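Side-chain contact in PqqA binding protein (Xanthomonas campestris pv. campestris, PDB 3G2B), which probably binds the precursor peptide PqqA and presents it to PqqE during biosynthesis of the cofactor pyrroloquinoline quinone: residues A45-Q50 / Q63-E68. Sequence-based numbering, arbitrary orientation.
Sequences ALVVAQ and QTLAAE
Leu65 reaches Val47 and Val48 with an extended side chain: CG stands anti to its own carbonyl carbon (chi1 -65°), and chi2 of -174° sets CD1 anti to CA, which spreads the two methyls over the two valines. Val47 has CG1 anti to its backbone N (chi1 -176°), which turns this methyl to Leu65. Val48 has nearly the same torsion, but its CB points along the flank of the helix, and CG2, beside the backbone N, is the branch that meets Leu65. The two segments belong to helices 44-51 and 58-68 of the three-helix part of the saddle-like PqqD fold, a family placed in the helix-turn-helix clan. The contact joins the first two of these helices through a leucine set against two consecutive valines. The two methyls of Leu65 divide the work. CD2 packs on Val47, and CD1 packs on Val48 CG2 at 3.7 Å. Val47 and Leu65 pass alongside each other in opposite directions, whereas Val48 and Leu65 cross nearly at right angles. The contact is wholly apolar and small, burying 117 Å² over both sides. The nearest CA atoms, those of Val48 and Leu65, are 8.3 Å apart, so the helices meet through side chains and not through their backbones. Val80 and Leu83 of helix 73-89 touch Val48, so the third helix covers this valine. Leu65 also touches Arg51, and Arg51 NH1 forms a salt bridge with Glu68 OE1. This adds a polar link between the same two helices beside the apolar one. Leu46 of helix 44-51 packs on Trp30 of the second subunit. One valine methyl borders both leucine methyls: Val47 CG1 lies 3.5 Å from Leu65 CD2 and 4.2 Å from Leu65 CD1.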
loop_
_atom_site.group_PDB
_atom_site.type_symbol
_atom_site.label_atom_id
_atom_site.label_comp_id
_atom_site.label_asym_id
_atom_site.label_seq_id
_atom_site.Cartn_x
_atom_site.Cartn_y
_atom_site.Cartn_z
ATOM N N ALA A 45 6.156 -16.553 -9.832
ATOM C CA ALA A 45 5.997 -15.539 -8.784
ATOM C C ALA A 45 5.864 -16.222 -7.422
ATOM O O ALA A 45 6.276 -15.682 -6.392
ATOM C CB ALA A 45 4.767 -14.683 -9.062
ATOM N N LEU A 46 5.268 -17.408 -7.422
ATOM C CA LEU A 46 5.103 -18.177 -6.195
ATOM C C LEU A 46 6.486 -18.536 -5.648
ATOM O O LEU A 46 6.751 -18.409 -4.450
ATOM C CB LEU A 46 4.306 -19.455 -6.490
ATOM C CG LEU A 46 4.234 -20.495 -5.375
ATOM C CD1 LEU A 46 3.599 -19.869 -4.132
ATOM C CD2 LEU A 46 3.426 -21.701 -5.854
ATOM N N VAL A 47 7.374 -18.975 -6.536
ATOM C CA VAL A 47 8.722 -19.349 -6.131
ATOM C C VAL A 47 9.528 -18.138 -5.670
ATOM O O VAL A 47 10.222 -18.197 -4.659
ATOM C CB VAL A 47 9.478 -20.039 -7.289
ATOM C CG1 VAL A 47 10.843 -20.508 -6.811
ATOM C CG2 VAL A 47 8.662 -21.219 -7.811
ATOM N N VAL A 48 9.428 -17.039 -6.410
ATOM C CA VAL A 48 10.165 -15.828 -6.063
ATOM C C VAL A 48 9.801 -15.337 -4.667
ATOM O O VAL A 48 10.675 -15.002 -3.870
ATOM C CB VAL A 48 9.890 -14.695 -7.076
ATOM C CG1 VAL A 48 10.575 -13.407 -6.619
ATOM C CG2 VAL A 48 10.377 -15.101 -8.458
ATOM N N ALA A 49 8.505 -15.293 -4.373
ATOM C CA ALA A 49 8.040 -14.836 -3.071
ATOM C C ALA A 49 8.627 -15.692 -1.953
ATOM O O ALA A 49 8.943 -15.195 -0.877
ATOM C CB ALA A 49 6.521 -14.881 -3.024
ATOM N N GLN A 50 8.772 -16.986 -2.221
ATOM C CA GLN A 50 9.313 -17.922 -1.244
ATOM C C GLN A 50 10.820 -17.738 -1.093
ATOM O O GLN A 50 11.372 -17.956 -0.014
ATOM C CB GLN A 50 8.992 -19.359 -1.679
ATOM C CG GLN A 50 9.459 -20.467 -0.732
ATOM C CD GLN A 50 10.889 -20.908 -0.988
ATOM O OE1 GLN A 50 11.297 -21.081 -2.135
ATOM N NE2 GLN A 50 11.651 -21.109 0.081
ATOM N N GLN A 63 19.139 -15.476 -11.263
ATOM C CA GLN A 63 20.197 -16.363 -11.738
ATOM C C GLN A 63 19.946 -17.786 -11.235
ATOM O O GLN A 63 20.051 -18.748 -11.994
ATOM C CB GLN A 63 21.557 -15.860 -11.248
ATOM C CG GLN A 63 22.674 -16.914 -11.258
ATOM C CD GLN A 63 23.075 -17.374 -12.648
ATOM O OE1 GLN A 63 23.750 -18.397 -12.799
ATOM N NE2 GLN A 63 22.684 -16.621 -13.668
ATOM N N THR A 64 19.600 -17.903 -9.956
ATOM C CA THR A 64 19.320 -19.196 -9.335
ATOM C C THR A 64 18.134 -19.879 -10.009
ATOM O O THR A 64 18.227 -21.028 -10.446
ATOM C CB THR A 64 19.008 -19.027 -7.827
ATOM O OG1 THR A 64 20.176 -18.548 -7.149
ATOM C CG2 THR A 64 18.575 -20.350 -7.209
ATOM N N LEU A 65 17.017 -19.169 -10.100
ATOM C CA LEU A 65 15.820 -19.736 -10.714
ATOM C C LEU A 65 15.998 -20.087 -12.187
ATOM O O LEU A 65 15.519 -21.128 -12.643
ATOM C CB LEU A 65 14.635 -18.780 -10.554
ATOM C CG LEU A 65 14.174 -18.533 -9.116
ATOM C CD1 LEU A 65 12.898 -17.695 -9.126
ATOM C CD2 LEU A 65 13.925 -19.868 -8.422
ATOM N N ALA A 66 16.683 -19.236 -12.942
ATOM C CA ALA A 66 16.869 -19.531 -14.354
ATOM C C ALA A 66 17.681 -20.814 -14.503
ATOM O O ALA A 66 17.392 -21.640 -15.364
ATOM C CB ALA A 66 17.563 -18.364 -15.065
ATOM N N ALA A 67 18.687 -20.985 -13.650
ATOM C CA ALA A 67 19.519 -22.179 -13.709
ATOM C C ALA A 67 18.711 -23.410 -13.310
ATOM O O ALA A 67 18.817 -24.458 -13.947
ATOM C CB ALA A 67 20.731 -22.024 -12.796
ATOM N N GLU A 68 17.898 -23.279 -12.264
ATOM C CA GLU A 68 17.077 -24.393 -11.795
ATOM C C GLU A 68 16.030 -24.818 -12.818
ATOM O O GLU A 68 15.766 -26.008 -12.988
ATOM C CB GLU A 68 16.362 -24.031 -10.490
ATOM C CG GLU A 68 17.285 -23.710 -9.328
ATOM C CD GLU A 68 16.536 -23.523 -8.021
ATOM O OE1 GLU A 68 15.322 -23.231 -8.056
ATOM O OE2 GLU A 68 17.168 -23.655 -6.953
#